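Side-chain contacts in alkaline phosphatase D (Bacillus subtilis, PDB 2YEQ), which hydrolyses phosphate esters, releasing free phosphate from phosphate monoesters, at an active site that holds iron and calcium ions: residues H382-S387 and A454-M459; A403-T408 and H450-D455; P69-S74 and Y242-P247. All blocks are in the same frame, centred on the assembly; numbering follows the deposited sequence.

Contact 1 (H382-S387 and A454-M459); sequences HASWAS and ADYRVM. With FE (Fe (III) ion), chain B; EDO (1,2-ethanediol), chain U.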
loop_
_atom_site.group_PDB
_atom_site.type_symbol
_atom_site.label_atom_id
_atom_site.label_comp_id
_atom_site.label_asym_id
_atom_site.label_seq_id
_atom_site.Cartn_x
_atom_site.Cartn_y
_atom_site.Cartn_z
ATOM N N HIS A 382 -1.851 5.278 -9.736
ATOM C CA HIS A 382 -0.587 5.324 -10.499
ATOM C C HIS A 382 -0.173 6.762 -10.881
ATOM O O HIS A 382 0.419 6.998 -11.917
ATOM C CB HIS A 382 -0.645 4.436 -11.751
ATOM C CG HIS A 382 -0.957 2.981 -11.477
ATOM N ND1 HIS A 382 -1.195 2.088 -12.501
ATOM C CD2 HIS A 382 -1.056 2.270 -10.331
ATOM C CE1 HIS A 382 -1.438 0.891 -11.994
ATOM N NE2 HIS A 382 -1.362 0.960 -10.681
ATOM N N ALA A 383 -0.516 7.710 -10.031
ATOM C CA ALA A 383 -0.155 9.119 -10.223
ATOM C C ALA A 383 -0.412 9.838 -8.920
ATOM O O ALA A 383 -1.157 9.376 -8.043
ATOM C CB ALA A 383 -0.926 9.767 -11.395
ATOM N N SER A 384 0.284 10.950 -8.741
ATOM C CA SER A 384 0.163 11.707 -7.517
ATOM C C SER A 384 -0.934 12.738 -7.647
ATOM O O SER A 384 -1.009 13.435 -8.648
ATOM C CB SER A 384 1.485 12.438 -7.218
ATOM O OG SER A 384 2.479 11.544 -6.784
ATOM N N TRP A 385 -1.742 12.848 -6.604
ATOM C CA TRP A 385 -2.754 13.890 -6.481
ATOM C C TRP A 385 -2.779 14.391 -5.033
ATOM O O TRP A 385 -2.334 13.709 -4.119
ATOM C CB TRP A 385 -4.161 13.363 -6.833
ATOM C CG TRP A 385 -4.336 12.700 -8.169
ATOM C CD1 TRP A 385 -4.000 11.421 -8.493
ATOM C CD2 TRP A 385 -4.965 13.248 -9.336
ATOM N NE1 TRP A 385 -4.345 11.144 -9.788
ATOM C CE2 TRP A 385 -4.954 12.236 -10.332
ATOM C CE3 TRP A 385 -5.526 14.498 -9.647
ATOM C CZ2 TRP A 385 -5.461 12.431 -11.614
ATOM C CZ3 TRP A 385 -6.025 14.694 -10.931
ATOM C CH2 TRP A 385 -5.995 13.656 -11.898
ATOM N N ALA A 386 -3.340 15.579 -4.813
ATOM C CA ALA A 386 -3.630 16.055 -3.481
ATOM C C ALA A 386 -4.911 16.892 -3.527
ATOM O O ALA A 386 -5.116 17.629 -4.493
ATOM C CB ALA A 386 -2.454 16.886 -2.918
ATOM N N SER A 387 -5.750 16.738 -2.512
ATOM C CA SER A 387 -7.063 17.390 -2.457
ATOM C C SER A 387 -7.355 17.917 -1.089
ATOM O O SER A 387 -7.099 17.255 -0.071
ATOM C CB SER A 387 -8.218 16.402 -2.798
ATOM O OG SER A 387 -8.181 16.054 -4.164
ATOM N N ALA A 454 3.334 16.882 3.383
ATOM C CA ALA A 454 3.497 15.794 2.435
ATOM C C ALA A 454 4.462 16.236 1.368
ATOM O O ALA A 454 4.225 17.245 0.701
ATOM C CB ALA A 454 2.135 15.424 1.794
ATOM N N ASP A 455 5.547 15.478 1.203
ATOM C CA ASP A 455 6.480 15.639 0.101
ATOM C C ASP A 455 6.316 14.531 -0.936
ATOM O O ASP A 455 6.385 13.348 -0.585
ATOM C CB ASP A 455 7.922 15.560 0.636
ATOM C CG ASP A 455 8.246 16.652 1.687
ATOM O OD1 ASP A 455 7.704 17.771 1.592
ATOM O OD2 ASP A 455 9.051 16.379 2.609
ATOM N N TYR A 456 6.163 14.904 -2.204
ATOM C CA TYR A 456 6.050 13.950 -3.288
ATOM C C TYR A 456 7.425 13.704 -3.870
ATOM O O TYR A 456 8.014 14.573 -4.510
ATOM C CB TYR A 456 5.069 14.444 -4.351
ATOM C CG TYR A 456 3.635 14.427 -3.841
ATOM C CD1 TYR A 456 3.146 15.453 -3.004
ATOM C CD2 TYR A 456 2.773 13.382 -4.160
ATOM C CE1 TYR A 456 1.823 15.423 -2.514
ATOM C CE2 TYR A 456 1.456 13.350 -3.683
ATOM C CZ TYR A 456 0.988 14.359 -2.861
ATOM O OH TYR A 456 -0.323 14.307 -2.401
ATOM N N ARG A 457 7.938 12.502 -3.633
ATOM C CA ARG A 457 9.308 12.149 -3.984
ATOM C C ARG A 457 9.311 11.329 -5.249
ATOM O O ARG A 457 8.875 10.177 -5.227
ATOM C CB ARG A 457 9.926 11.346 -2.840
ATOM C CG ARG A 457 9.742 11.950 -1.465
ATOM C CD ARG A 457 10.815 13.029 -1.184
ATOM N NE ARG A 457 12.113 12.429 -0.904
ATOM C CZ ARG A 457 13.301 12.889 -1.311
ATOM N NH1 ARG A 457 13.418 13.991 -2.035
ATOM N NH2 ARG A 457 14.397 12.232 -0.969
ATOM N N VAL A 458 9.796 11.899 -6.348
ATOM C CA VAL A 458 9.641 11.276 -7.649
ATOM C C VAL A 458 10.920 11.220 -8.494
ATOM O O VAL A 458 11.936 11.852 -8.166
ATOM C CB VAL A 458 8.507 11.993 -8.433
ATOM C CG1 VAL A 458 7.248 12.070 -7.577
ATOM C CG2 VAL A 458 8.945 13.393 -8.868
ATOM N N MET A 459 10.863 10.430 -9.561
ATOM C CA MET A 459 11.980 10.186 -10.457
ATOM C C MET A 459 11.525 10.370 -11.886
ATOM O O MET A 459 10.366 10.109 -12.197
ATOM C CB MET A 459 12.498 8.746 -10.299
ATOM C CG MET A 459 12.929 8.374 -8.906
ATOM S SD MET A 459 13.174 6.588 -8.674
ATOM C CE MET A 459 11.495 5.982 -9.013
HETATM FE FE FE B . -1.657 -0.666 -9.266
HETATM C C1 EDO U . -1.116 2.078 -17.726
HETATM O O1 EDO U . -0.109 1.207 -18.292
HETATM C C2 EDO U . -1.360 1.748 -16.252
HETATM O O2 EDO U . -1.255 2.900 -15.390
#
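Tyr456 reaches across from 454-459 and meets Ser384, Trp385 and Ala386 in turn. Its CG lies anti to its own carbonyl carbon (chi1 -70°), which sends the ring toward strand 384-387. Ser384 comes at the edge of this ring, near its plane. Ser384 OG is 3.2 Å from Tyr456 CD2, and Ser384 CB lies alongside at 3.4 Å from the same carbon. At the far end of the phenol, Tyr456 OH donates a weak hydrogen bond to Trp385 O, 2.7 Å away. Ala386 CB completes this side, 3.4 Å from Tyr456 OH. All four residues are buried. Phe435 meets the Tyr456 ring with the planes inclined, neither stacked nor edge-to-face, and Phe405 also touches it.

The close packing between the two segments is at the Tyr456 ring. The two strands run nearly antiparallel, at 167°, with axes 9.4 Å apart. That is too far for backbone pairing, so side chains fill the gap. The two strands belong to different sheets, which face each other in the sandwich of this calcineurin-like phosphatase. On the other side of strand 454-459 the Arg457 side chain points away and is partly exposed. It forms a salt bridge with Glu141.

His382 lies just before strand 384-390 and does not touch 454-459. Its NE2 binds the iron(III) ion at 2.2 Å, in a site shared with Cys124, Asp151 and Tyr154. The other ring nitrogen, His382 ND1, donates an almost straight hydrogen bond (175°) at the ring edge to O2 of a 1,2-ethanediol, probably from the crystallisation liquor.

Trp385 O thus accepts the backbone bond from Val406 N of the neighbouring strand and, more weakly, the phenol hydroxyl, which has an acceptor in a buried, largely apolar layer between the sheets.

Contact 2 (A403-T408 and H450-D455); sequences AEFVGT and HQWKAD. With PE5 (3,6,9,12,15,18,21,24-octaoxahexacosan-1-ol), chain H.
Lys453 NZ is held by two ether oxygens of a bound polyether chain, with a third weakly. It donates to PE5 O1 at 2.6 Å and to PE5 O5 at 3.2 Å, and the weak third bond goes to PE5 O2. The chain curls round the ammonium group much as a crown ether does. Gln451 NE2 holds the same molecule through PE5 O3, also at 2.6 Å. Lys453 points away from 403-408. Trp452 and Ala454, the alternate residues of the strand, turn inward and meet Phe405.

Ala454 CB sits over one face of the Phe405 ring, 3.6 Å from its centroid and 18° off the normal. This is a CH-pi contact. Trp452 approaches differently. Its five-membered ring is almost parallel to the Phe405 ring, with 13° between the planes, but the two are slid apart and barely overlap. Phe405 CE2 comes within 3.5 Å of Trp452 CD1.

Strand 400-406 and strand 451-459 belong to different sheets of the metallophosphoesterase sandwich, and these three residues pack in the layer between them. Phe405 gets there with CG anti to its carbonyl carbon (chi1 -58°). Replacing Phe405 by an alanine would probably open a gap between the sheets, with the methyl of Ala454 losing the ring face it packs on and the pyrrole side of Trp452 losing its neighbour. Val375, on strand 374-378, touches both Phe405 and Trp452. Trp325 meets the Trp452 ring edge-to-face.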
loop_
_atom_site.group_PDB
_atom_site.type_symbol
_atom_site.label_atom_id
_atom_site.label_comp_id
_atom_site.label_asym_id
_atom_site.label_seq_id
_atom_site.Cartn_x
_atom_site.Cartn_y
_atom_site.Cartn_z
ATOM N N ALA A 403 -7.573 16.545 4.420
ATOM C CA ALA A 403 -6.881 16.492 3.143
ATOM C C ALA A 403 -6.657 15.036 2.716
ATOM O O ALA A 403 -6.593 14.154 3.564
ATOM C CB ALA A 403 -5.520 17.190 3.238
ATOM N N GLU A 404 -6.529 14.833 1.413
ATOM C CA GLU A 404 -6.159 13.537 0.840
ATOM C C GLU A 404 -4.849 13.658 0.085
ATOM O O GLU A 404 -4.700 14.526 -0.760
ATOM C CB GLU A 404 -7.235 13.019 -0.140
ATOM C CG GLU A 404 -6.883 11.626 -0.693
ATOM C CD GLU A 404 -7.907 11.007 -1.662
ATOM O OE1 GLU A 404 -8.694 11.747 -2.324
ATOM O OE2 GLU A 404 -7.851 9.751 -1.802
ATOM N N PHE A 405 -3.913 12.752 0.380
ATOM C CA PHE A 405 -2.691 12.608 -0.387
ATOM C C PHE A 405 -2.712 11.276 -1.114
ATOM O O PHE A 405 -2.631 10.213 -0.479
ATOM C CB PHE A 405 -1.496 12.671 0.577
ATOM C CG PHE A 405 -1.467 13.950 1.365
ATOM C CD1 PHE A 405 -1.232 15.148 0.711
ATOM C CD2 PHE A 405 -1.745 13.971 2.699
ATOM C CE1 PHE A 405 -1.247 16.368 1.407
ATOM C CE2 PHE A 405 -1.768 15.219 3.425
ATOM C CZ PHE A 405 -1.518 16.395 2.749
ATOM N N VAL A 406 -2.819 11.349 -2.428
ATOM C CA VAL A 406 -2.827 10.194 -3.291
ATOM C C VAL A 406 -1.415 10.015 -3.810
ATOM O O VAL A 406 -0.875 10.858 -4.508
ATOM C CB VAL A 406 -3.772 10.384 -4.497
ATOM C CG1 VAL A 406 -3.787 9.135 -5.411
ATOM C CG2 VAL A 406 -5.209 10.755 -4.001
ATOM N N GLY A 407 -0.795 8.913 -3.461
ATOM C CA GLY A 407 0.542 8.649 -3.958
ATOM C C GLY A 407 0.609 7.998 -5.300
ATOM O O GLY A 407 -0.181 7.102 -5.620
ATOM N N THR A 408 1.583 8.428 -6.092
ATOM C CA THR A 408 1.934 7.743 -7.320
ATOM C C THR A 408 2.388 6.290 -7.066
ATOM O O THR A 408 2.548 5.854 -5.932
ATOM C CB THR A 408 3.039 8.513 -8.014
ATOM O OG1 THR A 408 3.272 7.993 -9.322
ATOM C CG2 THR A 408 4.325 8.538 -7.157
ATOM N N HIS A 450 0.412 20.600 14.884
ATOM C CA HIS A 450 -0.387 21.635 14.219
ATOM C C HIS A 450 -0.183 21.697 12.731
ATOM O O HIS A 450 -0.766 22.545 12.048
ATOM C CB HIS A 450 -0.090 23.005 14.851
ATOM C CG HIS A 450 -0.339 23.029 16.327
ATOM N ND1 HIS A 450 -1.506 22.553 16.887
ATOM C CD2 HIS A 450 0.451 23.401 17.361
ATOM C CE1 HIS A 450 -1.437 22.650 18.204
ATOM N NE2 HIS A 450 -0.260 23.168 18.517
ATOM N N GLN A 451 0.631 20.791 12.209
ATOM C CA GLN A 451 0.916 20.791 10.802
ATOM C C GLN A 451 1.220 19.403 10.212
ATOM O O GLN A 451 1.988 18.631 10.792
ATOM C CB GLN A 451 2.102 21.676 10.587
ATOM C CG GLN A 451 2.397 21.922 9.181
ATOM C CD GLN A 451 3.581 22.852 9.026
ATOM O OE1 GLN A 451 3.473 24.069 9.252
ATOM N NE2 GLN A 451 4.732 22.279 8.666
ATOM N N TRP A 452 0.668 19.143 9.032
ATOM C CA TRP A 452 0.956 17.925 8.265
ATOM C C TRP A 452 1.623 18.350 6.987
ATOM O O TRP A 452 1.057 19.115 6.219
ATOM C CB TRP A 452 -0.331 17.172 7.929
ATOM C CG TRP A 452 -0.097 15.800 7.318
ATOM C CD1 TRP A 452 0.432 15.521 6.106
ATOM C CD2 TRP A 452 -0.382 14.553 7.936
ATOM N NE1 TRP A 452 0.510 14.148 5.922
ATOM C CE2 TRP A 452 -0.007 13.536 7.032
ATOM C CE3 TRP A 452 -0.902 14.190 9.172
ATOM C CZ2 TRP A 452 -0.144 12.185 7.330
ATOM C CZ3 TRP A 452 -1.062 12.821 9.460
ATOM C CH2 TRP A 452 -0.670 11.850 8.544
ATOM N N LYS A 453 2.814 17.836 6.734
ATOM C CA LYS A 453 3.483 18.087 5.475
ATOM C C LYS A 453 3.640 16.795 4.671
ATOM O O LYS A 453 4.038 15.770 5.229
ATOM C CB LYS A 453 4.864 18.694 5.712
ATOM C CG LYS A 453 5.662 18.877 4.436
ATOM C CD LYS A 453 6.666 20.033 4.527
ATOM C CE LYS A 453 7.648 19.831 5.604
ATOM N NZ LYS A 453 8.826 20.805 5.517
ATOM N N ALA A 454 3.334 16.882 3.383
ATOM C CA ALA A 454 3.497 15.794 2.435
ATOM C C ALA A 454 4.462 16.236 1.368
ATOM O O ALA A 454 4.225 17.245 0.701
ATOM C CB ALA A 454 2.135 15.424 1.794
ATOM N N ASP A 455 5.547 15.478 1.203
ATOM C CA ASP A 455 6.480 15.639 0.101
ATOM C C ASP A 455 6.316 14.531 -0.936
ATOM O O ASP A 455 6.385 13.348 -0.585
ATOM C CB ASP A 455 7.922 15.560 0.636
ATOM C CG ASP A 455 8.246 16.652 1.687
ATOM O OD1 ASP A 455 7.704 17.771 1.592
ATOM O OD2 ASP A 455 9.051 16.379 2.609
HETATM C C48 PE5 H . 11.017 17.623 4.686
HETATM C C50 PE5 H . 11.511 18.486 5.837
HETATM O O1 PE5 H . 10.387 19.032 6.538
HETATM C C1 PE5 H . 10.497 19.059 7.963
HETATM C C2 PE5 H . 9.140 19.307 8.626
HETATM O O2 PE5 H . 8.946 20.700 8.866
HETATM C C3 PE5 H . 7.596 21.157 9.022
HETATM C C4 PE5 H . 7.596 22.685 8.966
HETATM O O3 PE5 H . 7.003 23.183 7.754
HETATM C C5 PE5 H . 7.961 23.831 6.919
HETATM C C6 PE5 H . 7.392 24.382 5.630
HETATM O O4 PE5 H . 8.443 24.476 4.661
HETATM C C7 PE5 H . 8.478 23.368 3.772
HETATM C C8 PE5 H . 9.756 23.267 2.974
HETATM O O5 PE5 H . 10.025 21.884 2.697
HETATM C C9 PE5 H . 9.606 21.539 1.380
#

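Contact 3 (P69-S74 and Y242-P247); sequences PSLAHS and YYEHMP
Glu244 lays its extended side chain across the turn at Leu71. Glu244 OE2 comes to 3.2 Å from Leu71 CA, and Leu71 CD2 lies 3.9 Å from the same oxygen. Glu244 OE1 is 3.8 Å from Ala72 CB. Ser70 O is also close to Glu244 OE2, but both are acceptors and do not bond. At the helix backbone, Ser74 CB packs 3.2 Å from Glu244 O.

The turn is shaped from within. Leu71 O accepts from both the backbone N and the hydroxyl of Ser74. The hydroxyl bond, from Ser74 OG to Leu71 O, is 2.7 Å long and lies in the carbonyl plane. It is made possible by the Ser74 side-chain torsion (chi1 62°), which sets OG between the backbone N and the carbonyl carbon. Ala72 and His73 are the central residues of a beta turn of the type I' (III') class, both in the left-handed region.

The carboxylate is positioned by others. Glu244 OE1 forms a salt bridge with Arg183 of helix 179-190, and Glu244 OE2 accepts from Gln240 NE2. Trp26 NE1 donates to Glu244 O. The arrangement is consistent with a junction between the regions assigned to the PhoD N-terminal and phosphatase families: a beta turn leading into strand 74-79, an outermost strand of the large mixed sheet, set against helix 228-245.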
loop_
_atom_site.group_PDB
_atom_site.type_symbol
_atom_site.label_atom_id
_atom_site.label_comp_id
_atom_site.label_asym_id
_atom_site.label_seq_id
_atom_site.Cartn_x
_atom_site.Cartn_y
_atom_site.Cartn_z
ATOM N N PRO A 69 6.914 -26.150 6.560
ATOM C CA PRO A 69 6.524 -26.253 5.153
ATOM C C PRO A 69 5.127 -25.691 4.863
ATOM O O PRO A 69 4.915 -25.117 3.795
ATOM C CB PRO A 69 6.550 -27.779 4.870
ATOM C CG PRO A 69 7.292 -28.393 5.982
ATOM C CD PRO A 69 7.236 -27.467 7.153
ATOM N N SER A 70 4.181 -25.869 5.788
ATOM C CA SER A 70 2.802 -25.443 5.525
ATOM C C SER A 70 2.671 -23.922 5.399
ATOM O O SER A 70 1.714 -23.434 4.776
ATOM C CB SER A 70 1.854 -25.967 6.587
ATOM O OG SER A 70 2.149 -25.386 7.834
ATOM N N LEU A 71 3.656 -23.190 5.929
ATOM C CA LEU A 71 3.738 -21.736 5.733
ATOM C C LEU A 71 4.970 -21.290 4.912
ATOM O O LEU A 71 5.506 -20.189 5.115
ATOM C CB LEU A 71 3.720 -21.056 7.097
ATOM C CG LEU A 71 2.433 -21.258 7.935
ATOM C CD1 LEU A 71 2.632 -20.694 9.323
ATOM C CD2 LEU A 71 1.239 -20.608 7.317
ATOM N N ALA A 72 5.391 -22.146 3.975
ATOM C CA ALA A 72 6.514 -21.885 3.068
ATOM C C ALA A 72 7.822 -21.537 3.812
ATOM O O ALA A 72 8.674 -20.802 3.299
ATOM C CB ALA A 72 6.153 -20.799 2.048
ATOM N N HIS A 73 7.972 -22.096 5.004
ATOM C CA HIS A 73 9.118 -21.857 5.891
ATOM C C HIS A 73 9.314 -20.357 6.172
ATOM O O HIS A 73 10.448 -19.869 6.370
ATOM C CB HIS A 73 10.403 -22.496 5.325
ATOM C CG HIS A 73 10.403 -23.990 5.381
ATOM N ND1 HIS A 73 9.965 -24.771 4.336
ATOM C CD2 HIS A 73 10.792 -24.842 6.355
ATOM C CE1 HIS A 73 10.101 -26.046 4.657
ATOM N NE2 HIS A 73 10.589 -26.117 5.882
ATOM N N SER A 74 8.200 -19.628 6.213
ATOM C CA SER A 74 8.225 -18.261 6.680
ATOM C C SER A 74 8.387 -18.255 8.197
ATOM O O SER A 74 8.146 -19.254 8.907
ATOM C CB SER A 74 6.956 -17.524 6.268
ATOM O OG SER A 74 5.817 -18.123 6.857
ATOM N N TYR A 242 0.162 -13.968 1.036
ATOM C CA TYR A 242 0.395 -12.614 1.545
ATOM C C TYR A 242 0.836 -12.665 2.997
ATOM O O TYR A 242 1.856 -12.097 3.361
ATOM C CB TYR A 242 -0.873 -11.783 1.396
ATOM C CG TYR A 242 -0.725 -10.309 1.688
ATOM C CD1 TYR A 242 -0.344 -9.428 0.703
ATOM C CD2 TYR A 242 -1.037 -9.798 2.939
ATOM C CE1 TYR A 242 -0.217 -8.048 0.972
ATOM C CE2 TYR A 242 -0.944 -8.431 3.205
ATOM C CZ TYR A 242 -0.547 -7.575 2.217
ATOM O OH TYR A 242 -0.473 -6.228 2.497
ATOM N N TYR A 243 0.080 -13.375 3.831
ATOM C CA TYR A 243 0.470 -13.586 5.197
ATOM C C TYR A 243 1.914 -14.122 5.291
ATOM O O TYR A 243 2.709 -13.607 6.078
ATOM C CB TYR A 243 -0.487 -14.536 5.950
ATOM C CG TYR A 243 0.025 -14.857 7.325
ATOM C CD1 TYR A 243 -0.172 -13.973 8.389
ATOM C CD2 TYR A 243 0.793 -16.001 7.561
ATOM C CE1 TYR A 243 0.335 -14.236 9.644
ATOM C CE2 TYR A 243 1.308 -16.263 8.811
ATOM C CZ TYR A 243 1.080 -15.374 9.858
ATOM O OH TYR A 243 1.588 -15.637 11.117
ATOM N N GLU A 244 2.211 -15.178 4.532
ATOM C CA GLU A 244 3.522 -15.834 4.588
ATOM C C GLU A 244 4.643 -14.826 4.300
ATOM O O GLU A 244 5.732 -14.977 4.811
ATOM C CB GLU A 244 3.580 -17.023 3.614
ATOM C CG GLU A 244 2.704 -18.199 4.082
ATOM C CD GLU A 244 2.476 -19.286 3.066
ATOM O OE1 GLU A 244 2.779 -19.068 1.876
ATOM O OE2 GLU A 244 1.958 -20.373 3.476
ATOM N N HIS A 245 4.377 -13.810 3.482
ATOM C CA HIS A 245 5.424 -12.885 3.071
ATOM C C HIS A 245 5.392 -11.514 3.743
ATOM O O HIS A 245 6.214 -10.671 3.435
ATOM C CB HIS A 245 5.452 -12.744 1.551
ATOM C CG HIS A 245 5.890 -13.995 0.869
ATOM N ND1 HIS A 245 5.032 -15.048 0.642
ATOM C CD2 HIS A 245 7.112 -14.396 0.442
ATOM C CE1 HIS A 245 5.710 -16.040 0.086
ATOM N NE2 HIS A 245 6.969 -15.667 -0.047
ATOM N N MET A 246 4.479 -11.305 4.677
ATOM C CA MET A 246 4.316 -9.981 5.290
ATOM C C MET A 246 4.486 -10.014 6.794
ATOM O O MET A 246 4.063 -10.968 7.460
ATOM C CB MET A 246 2.936 -9.419 4.953
ATOM C CG MET A 246 2.749 -9.037 3.518
ATOM S SD MET A 246 3.942 -7.791 2.958
ATOM C CE MET A 246 3.479 -7.504 1.292
ATOM N N PRO A 247 5.050 -8.945 7.361
ATOM C CA PRO A 247 5.302 -8.896 8.807
ATOM C C PRO A 247 4.047 -8.509 9.592
ATOM O O PRO A 247 3.946 -7.402 10.126
ATOM C CB PRO A 247 6.382 -7.826 8.932
ATOM C CG PRO A 247 6.058 -6.878 7.852
ATOM C CD PRO A 247 5.576 -7.746 6.691
#

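Contact 1 and contact 2 share strand 451-459 and both work in the layer between the two sheets. Their centres are about 9 Å apart. Strands 384-390 and 400-406 are sheet neighbours, tied by a probable hydrogen bond of 2.9 Å between Ser387 O and Glu404 N. Tyr456 OH of contact 1 packs 3.3 Å from Phe405 CD1 of contact 2, so the aromatic packing continues from one to the other. Contact 1 also carries His382 to the iron site. Contact 3 lies on the opposite side of the chain's centre. Its centre is about 32 Å from contact 1's and about 33 Å from contact 2's, and its nearest atoms stay about 15 Å from either, without touching.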